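Local coordinates for extracellular ligand-binding receptor (Desulfitobacterium hafniense, PDB 4Q6B), which probably serves as the substrate-binding protein of an ABC transporter for amino acids, and holds leucine between its two lobes in this crystal, at residues A53-E58 with S84-P89; G80-F85 with S103-S108; Q132-L137 with R167-T172. All blocks are in the same frame, centred on the assembly; numbering follows the deposited sequence.

Contact 1. Residues A53-E58 with S84-P89; sequences ADDEAE and SFISIP. With LEU (leucine), chain B.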
loop_
_atom_site.group_PDB
_atom_site.type_symbol
_atom_site.label_atom_id
_atom_site.label_comp_id
_atom_site.label_asym_id
_atom_site.label_seq_id
_atom_site.Cartn_x
_atom_site.Cartn_y
_atom_site.Cartn_z
ATOM N N ALA A 53 10.082 -6.964 14.547
ATOM C CA ALA A 53 11.032 -5.909 14.896
ATOM C C ALA A 53 10.390 -4.578 14.526
ATOM O O ALA A 53 9.783 -4.478 13.480
ATOM C CB ALA A 53 12.342 -6.103 14.110
ATOM N N ASP A 54 10.515 -3.578 15.393
ATOM C CA ASP A 54 9.916 -2.254 15.180
ATOM C C ASP A 54 10.938 -1.319 14.555
ATOM O O ASP A 54 11.886 -0.926 15.234
ATOM C CB ASP A 54 9.523 -1.697 16.560
ATOM C CG ASP A 54 8.610 -0.499 16.476
ATOM O OD1 ASP A 54 8.698 0.281 15.502
ATOM O OD2 ASP A 54 7.831 -0.276 17.433
ATOM N N ASP A 55 10.755 -0.924 13.285
ATOM C CA ASP A 55 11.745 -0.023 12.671
ATOM C C ASP A 55 11.534 1.459 12.954
ATOM O O ASP A 55 12.327 2.295 12.505
ATOM C CB ASP A 55 11.927 -0.289 11.163
ATOM C CG ASP A 55 10.750 0.124 10.325
ATOM O OD1 ASP A 55 9.810 0.774 10.819
ATOM O OD2 ASP A 55 10.744 -0.207 9.111
ATOM N N GLU A 56 10.501 1.766 13.751
ATOM C CA GLU A 56 10.135 3.127 14.119
ATOM C C GLU A 56 10.023 4.071 12.945
ATOM O O GLU A 56 10.152 5.293 13.170
ATOM C CB GLU A 56 11.128 3.731 15.133
ATOM C CG GLU A 56 11.199 2.970 16.477
ATOM C CD GLU A 56 12.375 3.384 17.381
ATOM O OE1 GLU A 56 12.902 4.515 17.253
ATOM O OE2 GLU A 56 12.766 2.567 18.246
ATOM N N ALA A 57 9.778 3.552 11.739
ATOM C CA ALA A 57 9.792 4.399 10.528
ATOM C C ALA A 57 11.077 5.233 10.392
ATOM O O ALA A 57 11.068 6.395 9.908
ATOM C CB ALA A 57 8.551 5.304 10.487
ATOM N N GLU A 58 12.199 4.642 10.805
ATOM C CA GLU A 58 13.516 5.296 10.690
ATOM C C GLU A 58 14.458 4.467 9.824
ATOM O O GLU A 58 14.543 3.251 9.994
ATOM C CB GLU A 58 14.142 5.503 12.070
ATOM C CG GLU A 58 13.335 6.497 12.935
ATOM C CD GLU A 58 13.860 6.635 14.359
ATOM O OE1 GLU A 58 14.865 5.959 14.700
ATOM O OE2 GLU A 58 13.268 7.426 15.131
ATOM N N SER A 84 8.279 3.346 1.752
ATOM C CA SER A 84 9.181 3.063 0.620
ATOM C C SER A 84 10.615 3.564 0.804
ATOM O O SER A 84 11.560 2.925 0.325
ATOM C CB SER A 84 8.600 3.637 -0.685
ATOM O OG SER A 84 7.405 2.973 -1.049
ATOM N N PHE A 85 10.827 4.687 1.501
ATOM C CA PHE A 85 12.215 5.153 1.664
ATOM C C PHE A 85 13.070 4.251 2.548
ATOM O O PHE A 85 14.311 4.372 2.562
ATOM C CB PHE A 85 12.270 6.599 2.141
ATOM C CG PHE A 85 12.029 6.754 3.632
ATOM C CD1 PHE A 85 13.099 6.822 4.504
ATOM C CD2 PHE A 85 10.741 6.848 4.138
ATOM C CE1 PHE A 85 12.910 6.975 5.878
ATOM C CE2 PHE A 85 10.541 6.992 5.538
ATOM C CZ PHE A 85 11.634 7.047 6.382
ATOM N N ILE A 86 12.415 3.360 3.285
ATOM C CA ILE A 86 13.097 2.294 4.021
ATOM C C ILE A 86 13.124 0.998 3.236
ATOM O O ILE A 86 14.175 0.382 3.097
ATOM C CB ILE A 86 12.434 2.125 5.407
ATOM C CG1 ILE A 86 12.414 3.488 6.094
ATOM C CG2 ILE A 86 13.145 1.005 6.256
ATOM C CD1 ILE A 86 11.928 3.401 7.538
ATOM N N SER A 87 12.002 0.585 2.646
ATOM C CA SER A 87 12.003 -0.681 1.904
ATOM C C SER A 87 12.994 -0.688 0.732
ATOM O O SER A 87 13.639 -1.715 0.463
ATOM C CB SER A 87 10.594 -0.995 1.368
ATOM O OG SER A 87 9.710 -1.326 2.415
ATOM N N ILE A 88 13.092 0.410 -0.004
ATOM C CA ILE A 88 13.977 0.409 -1.170
ATOM C C ILE A 88 15.459 0.118 -0.798
ATOM O O ILE A 88 16.062 -0.825 -1.329
ATOM C CB ILE A 88 13.799 1.716 -1.984
ATOM C CG1 ILE A 88 12.376 1.738 -2.589
ATOM C CG2 ILE A 88 14.891 1.879 -3.035
ATOM C CD1 ILE A 88 12.051 3.157 -3.122
ATOM N N PRO A 89 16.031 0.867 0.147
ATOM C CA PRO A 89 17.418 0.457 0.472
ATOM C C PRO A 89 17.501 -0.856 1.265
ATOM O O PRO A 89 18.467 -1.631 1.056
ATOM C CB PRO A 89 17.957 1.626 1.308
ATOM C CG PRO A 89 16.775 2.372 1.757
ATOM C CD PRO A 89 15.658 2.163 0.752
HETATM N N LEU B . 2.606 3.829 0.632
HETATM C CA LEU B . 3.520 4.500 1.563
HETATM C C LEU B . 4.961 4.348 1.104
HETATM O O LEU B . 5.874 4.910 1.696
HETATM C CB LEU B . 3.345 3.909 2.962
HETATM C CG LEU B . 1.932 4.344 3.365
HETATM C CD1 LEU B . 1.145 3.185 3.904
HETATM C CD2 LEU B . 1.900 5.526 4.323
HETATM O OXT LEU B . 5.199 3.676 0.090
#

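Contact 2. Residues G80-F85 with S103-S108; sequences GHRNSF and SPASTS. With LEU (leucine), chain B.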
loop_
_atom_site.group_PDB
_atom_site.type_symbol
_atom_site.label_atom_id
_atom_site.label_comp_id
_atom_site.label_asym_id
_atom_site.label_seq_id
_atom_site.Cartn_x
_atom_site.Cartn_y
_atom_site.Cartn_z
ATOM N N GLY A 80 7.732 -6.739 5.166
ATOM C CA GLY A 80 8.052 -5.349 5.461
ATOM C C GLY A 80 8.712 -4.724 4.226
ATOM O O GLY A 80 8.727 -5.375 3.189
ATOM N N HIS A 81 9.190 -3.467 4.315
ATOM C CA HIS A 81 8.901 -2.558 5.436
ATOM C C HIS A 81 7.660 -1.731 5.020
ATOM O O HIS A 81 7.024 -2.029 3.988
ATOM C CB HIS A 81 10.113 -1.647 5.715
ATOM C CG HIS A 81 11.331 -2.393 6.189
ATOM N ND1 HIS A 81 11.995 -2.051 7.357
ATOM C CD2 HIS A 81 11.993 -3.466 5.684
ATOM C CE1 HIS A 81 13.006 -2.877 7.547
ATOM N NE2 HIS A 81 13.032 -3.745 6.547
ATOM N N ARG A 82 7.301 -0.708 5.789
ATOM C CA ARG A 82 6.074 0.053 5.467
ATOM C C ARG A 82 6.420 1.178 4.509
ATOM O O ARG A 82 5.845 1.286 3.403
ATOM C CB ARG A 82 5.491 0.679 6.730
ATOM C CG ARG A 82 4.137 1.371 6.494
ATOM C CD ARG A 82 3.594 1.922 7.833
ATOM N NE ARG A 82 2.276 2.566 7.745
ATOM C CZ ARG A 82 2.087 3.875 7.630
ATOM N NH1 ARG A 82 0.851 4.360 7.568
ATOM N NH2 ARG A 82 3.135 4.690 7.572
ATOM N N ASN A 83 7.405 1.980 4.878
ATOM C CA ASN A 83 7.682 3.192 4.105
ATOM C C ASN A 83 8.590 2.850 2.942
ATOM O O ASN A 83 9.595 2.148 3.133
ATOM C CB ASN A 83 8.427 4.238 4.973
ATOM C CG ASN A 83 7.621 4.649 6.191
ATOM O OD1 ASN A 83 7.649 3.954 7.206
ATOM N ND2 ASN A 83 6.863 5.746 6.082
ATOM N N SER A 84 8.279 3.346 1.752
ATOM C CA SER A 84 9.181 3.063 0.620
ATOM C C SER A 84 10.615 3.564 0.804
ATOM O O SER A 84 11.560 2.925 0.325
ATOM C CB SER A 84 8.600 3.637 -0.685
ATOM O OG SER A 84 7.405 2.973 -1.049
ATOM N N PHE A 85 10.827 4.687 1.501
ATOM C CA PHE A 85 12.215 5.153 1.664
ATOM C C PHE A 85 13.070 4.251 2.548
ATOM O O PHE A 85 14.311 4.372 2.562
ATOM C CB PHE A 85 12.270 6.599 2.141
ATOM C CG PHE A 85 12.029 6.754 3.632
ATOM C CD1 PHE A 85 13.099 6.822 4.504
ATOM C CD2 PHE A 85 10.741 6.848 4.138
ATOM C CE1 PHE A 85 12.910 6.975 5.878
ATOM C CE2 PHE A 85 10.541 6.992 5.538
ATOM C CZ PHE A 85 11.634 7.047 6.382
ATOM N N SER A 103 6.664 -6.630 0.880
ATOM C CA SER A 103 6.097 -5.446 1.498
ATOM C C SER A 103 4.607 -5.328 1.313
ATOM O O SER A 103 4.088 -5.372 0.222
ATOM C CB SER A 103 6.739 -4.150 1.004
ATOM O OG SER A 103 6.154 -3.043 1.660
ATOM N N PRO A 104 3.927 -5.165 2.523
ATOM C CA PRO A 104 2.488 -4.966 2.361
ATOM C C PRO A 104 2.081 -3.496 2.351
ATOM O O PRO A 104 0.910 -3.215 2.511
ATOM C CB PRO A 104 1.906 -5.673 3.578
ATOM C CG PRO A 104 2.834 -5.311 4.663
ATOM C CD PRO A 104 4.195 -5.250 4.049
ATOM N N ALA A 105 3.032 -2.573 2.293
ATOM C CA ALA A 105 2.670 -1.171 2.209
ATOM C C ALA A 105 3.442 -0.233 1.275
ATOM O O ALA A 105 2.966 0.844 0.981
ATOM C CB ALA A 105 2.589 -0.575 3.599
ATOM N N SER A 106 4.627 -0.631 0.826
ATOM C CA SER A 106 5.462 0.307 0.095
ATOM C C SER A 106 5.037 0.348 -1.360
ATOM O O SER A 106 5.196 -0.623 -2.064
ATOM C CB SER A 106 6.942 -0.090 0.194
ATOM O OG SER A 106 7.417 -0.022 1.521
ATOM N N THR A 107 4.555 1.509 -1.796
ATOM C CA THR A 107 3.939 1.641 -3.114
ATOM C C THR A 107 4.802 2.340 -4.161
ATOM O O THR A 107 4.398 2.403 -5.328
ATOM C CB THR A 107 2.614 2.429 -3.018
ATOM O OG1 THR A 107 2.885 3.698 -2.391
ATOM C CG2 THR A 107 1.584 1.650 -2.201
ATOM N N SER A 108 5.996 2.810 -3.812
ATOM C CA SER A 108 6.851 3.443 -4.822
ATOM C C SER A 108 7.193 2.518 -5.991
ATOM O O SER A 108 7.678 1.402 -5.806
ATOM C CB SER A 108 8.164 3.910 -4.214
ATOM O OG SER A 108 9.035 4.442 -5.247
HETATM N N LEU B . 2.606 3.829 0.632
HETATM C CA LEU B . 3.520 4.500 1.563
HETATM C C LEU B . 4.961 4.348 1.104
HETATM O O LEU B . 5.874 4.910 1.696
HETATM C CB LEU B . 3.345 3.909 2.962
HETATM C CG LEU B . 1.932 4.344 3.365
HETATM C CD1 LEU B . 1.145 3.185 3.904
HETATM C CD2 LEU B . 1.900 5.526 4.323
HETATM O OXT LEU B . 5.199 3.676 0.090
#

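Contact 3. Residues Q132-L137 with R167-T172; sequences QLAIYL and RAQGIT. With CA (calcium ion), chain D.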
loop_
_atom_site.group_PDB
_atom_site.type_symbol
_atom_site.label_atom_id
_atom_site.label_comp_id
_atom_site.label_asym_id
_atom_site.label_seq_id
_atom_site.Cartn_x
_atom_site.Cartn_y
_atom_site.Cartn_z
ATOM N N GLN A 132 -5.813 3.565 -12.381
ATOM C CA GLN A 132 -7.224 3.270 -12.146
ATOM C C GLN A 132 -7.956 4.529 -11.790
ATOM O O GLN A 132 -9.131 4.664 -12.146
ATOM C CB GLN A 132 -7.382 2.263 -10.995
ATOM C CG GLN A 132 -6.716 0.969 -11.266
ATOM C CD GLN A 132 -7.550 0.095 -12.151
ATOM O OE1 GLN A 132 -8.717 0.394 -12.419
ATOM N NE2 GLN A 132 -6.961 -0.996 -12.618
ATOM N N LEU A 133 -7.283 5.441 -11.062
ATOM C CA LEU A 133 -7.935 6.727 -10.728
ATOM C C LEU A 133 -8.227 7.543 -11.974
ATOM O O LEU A 133 -9.326 8.151 -12.077
ATOM C CB LEU A 133 -7.123 7.588 -9.734
ATOM C CG LEU A 133 -7.148 7.108 -8.293
ATOM C CD1 LEU A 133 -6.000 7.792 -7.550
ATOM C CD2 LEU A 133 -8.500 7.402 -7.639
ATOM N N ALA A 134 -7.311 7.524 -12.942
ATOM C CA ALA A 134 -7.545 8.319 -14.156
ATOM C C ALA A 134 -8.730 7.777 -14.941
ATOM O O ALA A 134 -9.565 8.543 -15.467
ATOM C CB ALA A 134 -6.312 8.364 -15.041
ATOM N N ILE A 135 -8.811 6.457 -15.015
ATOM C CA ILE A 135 -9.928 5.820 -15.730
ATOM C C ILE A 135 -11.264 6.190 -15.111
ATOM O O ILE A 135 -12.200 6.520 -15.819
ATOM C CB ILE A 135 -9.749 4.293 -15.806
ATOM C CG1 ILE A 135 -8.636 4.023 -16.828
ATOM C CG2 ILE A 135 -11.075 3.602 -16.235
ATOM C CD1 ILE A 135 -8.157 2.618 -16.864
ATOM N N TYR A 136 -11.342 6.122 -13.799
ATOM C CA TYR A 136 -12.582 6.400 -13.086
ATOM C C TYR A 136 -12.947 7.867 -13.244
ATOM O O TYR A 136 -14.109 8.212 -13.518
ATOM C CB TYR A 136 -12.422 6.056 -11.601
ATOM C CG TYR A 136 -13.671 6.401 -10.816
ATOM C CD1 TYR A 136 -14.810 5.618 -10.908
ATOM C CD2 TYR A 136 -13.708 7.538 -9.999
ATOM C CE1 TYR A 136 -15.951 5.943 -10.185
ATOM C CE2 TYR A 136 -14.837 7.861 -9.286
ATOM C CZ TYR A 136 -15.945 7.067 -9.379
ATOM O OH TYR A 136 -17.079 7.422 -8.670
ATOM N N LEU A 137 -11.953 8.739 -13.058
ATOM C CA LEU A 137 -12.244 10.181 -13.063
ATOM C C LEU A 137 -12.708 10.623 -14.439
ATOM O O LEU A 137 -13.642 11.436 -14.571
ATOM C CB LEU A 137 -11.023 10.975 -12.609
ATOM C CG LEU A 137 -10.737 10.788 -11.106
ATOM C CD1 LEU A 137 -9.341 11.373 -10.834
ATOM C CD2 LEU A 137 -11.822 11.479 -10.244
ATOM N N ARG A 167 -3.773 12.181 -19.101
ATOM C CA ARG A 167 -3.695 12.731 -20.456
ATOM C C ARG A 167 -4.251 11.753 -21.490
ATOM O O ARG A 167 -4.953 12.146 -22.426
ATOM C CB ARG A 167 -2.251 13.131 -20.775
ATOM C CG ARG A 167 -2.035 13.562 -22.235
ATOM C CD ARG A 167 -0.538 13.797 -22.546
ATOM N NE ARG A 167 0.030 14.803 -21.658
ATOM C CZ ARG A 167 1.051 14.590 -20.826
ATOM N NH1 ARG A 167 1.636 13.393 -20.765
ATOM N NH2 ARG A 167 1.490 15.583 -20.053
ATOM N N ALA A 168 -3.974 10.462 -21.285
ATOM C CA ALA A 168 -4.493 9.416 -22.166
ATOM C C ALA A 168 -6.010 9.266 -22.073
ATOM O O ALA A 168 -6.662 8.741 -22.988
ATOM C CB ALA A 168 -3.802 8.081 -21.830
ATOM N N GLN A 169 -6.588 9.736 -20.977
ATOM C CA GLN A 169 -8.034 9.725 -20.800
ATOM C C GLN A 169 -8.721 10.996 -21.306
ATOM O O GLN A 169 -9.921 11.135 -21.192
ATOM C CB GLN A 169 -8.397 9.511 -19.339
ATOM C CG GLN A 169 -7.988 8.178 -18.768
ATOM C CD GLN A 169 -8.704 7.031 -19.434
ATOM O OE1 GLN A 169 -9.912 7.020 -19.519
ATOM N NE2 GLN A 169 -7.948 6.066 -19.915
ATOM N N GLY A 170 -7.941 11.927 -21.829
ATOM C CA GLY A 170 -8.450 13.222 -22.279
ATOM C C GLY A 170 -8.586 14.257 -21.178
ATOM O O GLY A 170 -9.277 15.276 -21.346
ATOM N N ILE A 171 -7.937 14.022 -20.050
ATOM C CA ILE A 171 -7.894 15.025 -18.975
ATOM C C ILE A 171 -6.664 15.884 -19.101
ATOM O O ILE A 171 -5.533 15.369 -19.216
ATOM C CB ILE A 171 -7.920 14.314 -17.599
ATOM C CG1 ILE A 171 -9.192 13.468 -17.473
ATOM C CG2 ILE A 171 -7.835 15.305 -16.433
ATOM C CD1 ILE A 171 -9.151 12.562 -16.236
ATOM N N THR A 172 -6.867 17.214 -19.082
ATOM C CA THR A 172 -5.779 18.170 -19.153
ATOM C C THR A 172 -5.431 18.573 -17.730
ATOM O O THR A 172 -6.338 18.813 -16.923
ATOM C CB THR A 172 -6.268 19.422 -19.899
ATOM O OG1 THR A 172 -6.673 19.049 -21.222
ATOM C CG2 THR A 172 -5.179 20.476 -19.990
HETATM CA CA CA D . -10.219 16.548 -23.137
HETATM O O HOH W 1 -12.158 5.978 -18.696
HETATM O O HOH W 2 -9.443 18.309 -21.411
HETATM O O HOH W 3 -7.528 16.216 -23.975
HETATM O O HOH W 4 -11.815 15.461 -22.301
HETATM O O HOH W 5 -9.447 18.360 -24.702
HETATM O O HOH W 6 -12.213 18.050 -23.321
#

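Contact 1. Residues A53-E58 with S84-P89
E58 and I86 are the residues whose backbones come closest, their CA atoms 7.3 Å apart, where the turn after strand 47-54 passes the first turn of helix 84-97. I86 makes the largest share of the contact. With CG1 beside its backbone N (chi1 -54°) and the chain then extended, CD1 runs end-on into the turn and stops 3.5 Å from both A57 C and E58 N, so a methyl group meets the flat peptide between them. F85 follows on the flank: its CZ lies 3.6 Å from A57 O, which sits at the ring edge near the ring plane, while CG1 of I86 rests over one face of the same ring, toward the rim. D55 approaches I86 from the opposite direction, OD2 standing 3.9 Å from CG2. This is the Rossmann-like lobe of a periplasmic binding protein, in which the turn leads from an outer strand of the parallel sheet into helix 59-70, with E58 as its N-cap. Two successive Asx turns shape it. D54 OD1 accepts from E56 N, and D55 OD1 takes A57 N at 2.9 Å, the donor standing well above the carboxylate plane; E56 and A57 both have positive phi. The other oxygen of D55, OD2, is hydrogen-bonded to H81 ND1. An alanine in place of D55 takes away the acceptors of A57 N and H81 ND1, which would probably leave the turn less firmly fixed and the imidazole freer to turn. At the opening of helix 84-97, S84 N donates to the O atom of the bound leucine, 2.9 Å away, in a nearly straight bond (N-H...O 170°), and S84 OG donates to OXT at 2.6 Å; the helix N terminus would be expected to favour the ligand's negative charge.

Contact 2. Residues G80-F85 with S103-S108
S103 and S106 reach across with their hydroxyls to the backbone carbonyls of H81 and R82, joining two loops that follow the neighbouring parallel strands 75-79 and 101-103; in this Rossmann-like lobe those loops form one wall of the leucine pocket. S103 OG swings anti to its own N (chi1 -179°) and meets H81 O head-on, 2.7 Å away at a C=O angle of 166°. S103 OG in turn accepts from A105 N and S106 N, an ST turn combined with an ST motif, so three bonds grip the hydroxyl. S106 OG approaches R82 O differently, 2.8 Å off but from well above the carbonyl plane, and is also bonded to S87 OG. The side chain of R82 leaves along the pocket, fully extended, its CG against A105 CB; the guanidinium then turns one face to the leucine, whose CD2 lies 3.7 Å from CZ. The ligand's amino group donates to A105 O and to T107 OG1, which is bonded to D126 as well, and N231 OD1 completes the grip. T107 N donates to OXT. S84 OG, already spent on OXT as a donor, accepts from S108 N at 3.1 Å.

Contact 3. Residues Q132-L137 with R167-T172
Q169 lays one face of its carboxamide on the helix that carries I135: CG1 of I135 is over that face, 3.8 Å from Q169 NE2, and I135 CA stands over the C=O side of the amide, 4.0 Å from Q169 OE1. The amide oxygen reaches a water 2.6 Å from Q169 OE1, tilted out of the amide plane on the same side as I135. That water also donates to I135 O, so it ties the amide to the helix backbone. A bend at chi2 (-64°) turns the amide against the helix while CG touches A134 O at 3.7 Å; CG is also near the A134 methyl. Deeper in, I171 sends CD1 between the two helices, 4.4 Å from L137 CB and close to A134 O, with F162 and Y165 of helix 153-168 packing against L137 and A134. The contact thus sets helix 126-139 beside the end of helix 153-168, the helix of a beta-alpha-beta unit between strands 144-149 and 172-177 of the second lobe. G170 ends that helix in a Schellman motif; its positive phi (84°) would jam a CB against the preceding carbonyl. The reversal presents G170 O to a calcium ion 2.4 Å away, which also binds five waters, one of them hydrogen-bonded to T172 OG1. No direct hydrogen bond joins the two segments: they meet through apolar packing and a single water bridge, while the calcium, held on the far side of the turn, would be expected to polarise the G170 carbonyl.

From the N terminus, contact 1 closes the first loop, bringing the end of strand 47-54 to the start of helix 84-97 after helix 59-70 and strand 75-79. Contact 2 begins before that loop ends, since both use S84 and F85, and closes only beyond helix 84-97; the two loops therefore overlap and cross. They also touch directly, through D55 with H81 and S87 with S106, and tie together the pocket side of the first lobe. Contact 3 follows in series, joining helix 126-139 to the end of helix 153-168 in the other lobe, its centre about 26 Å from that of contact 2.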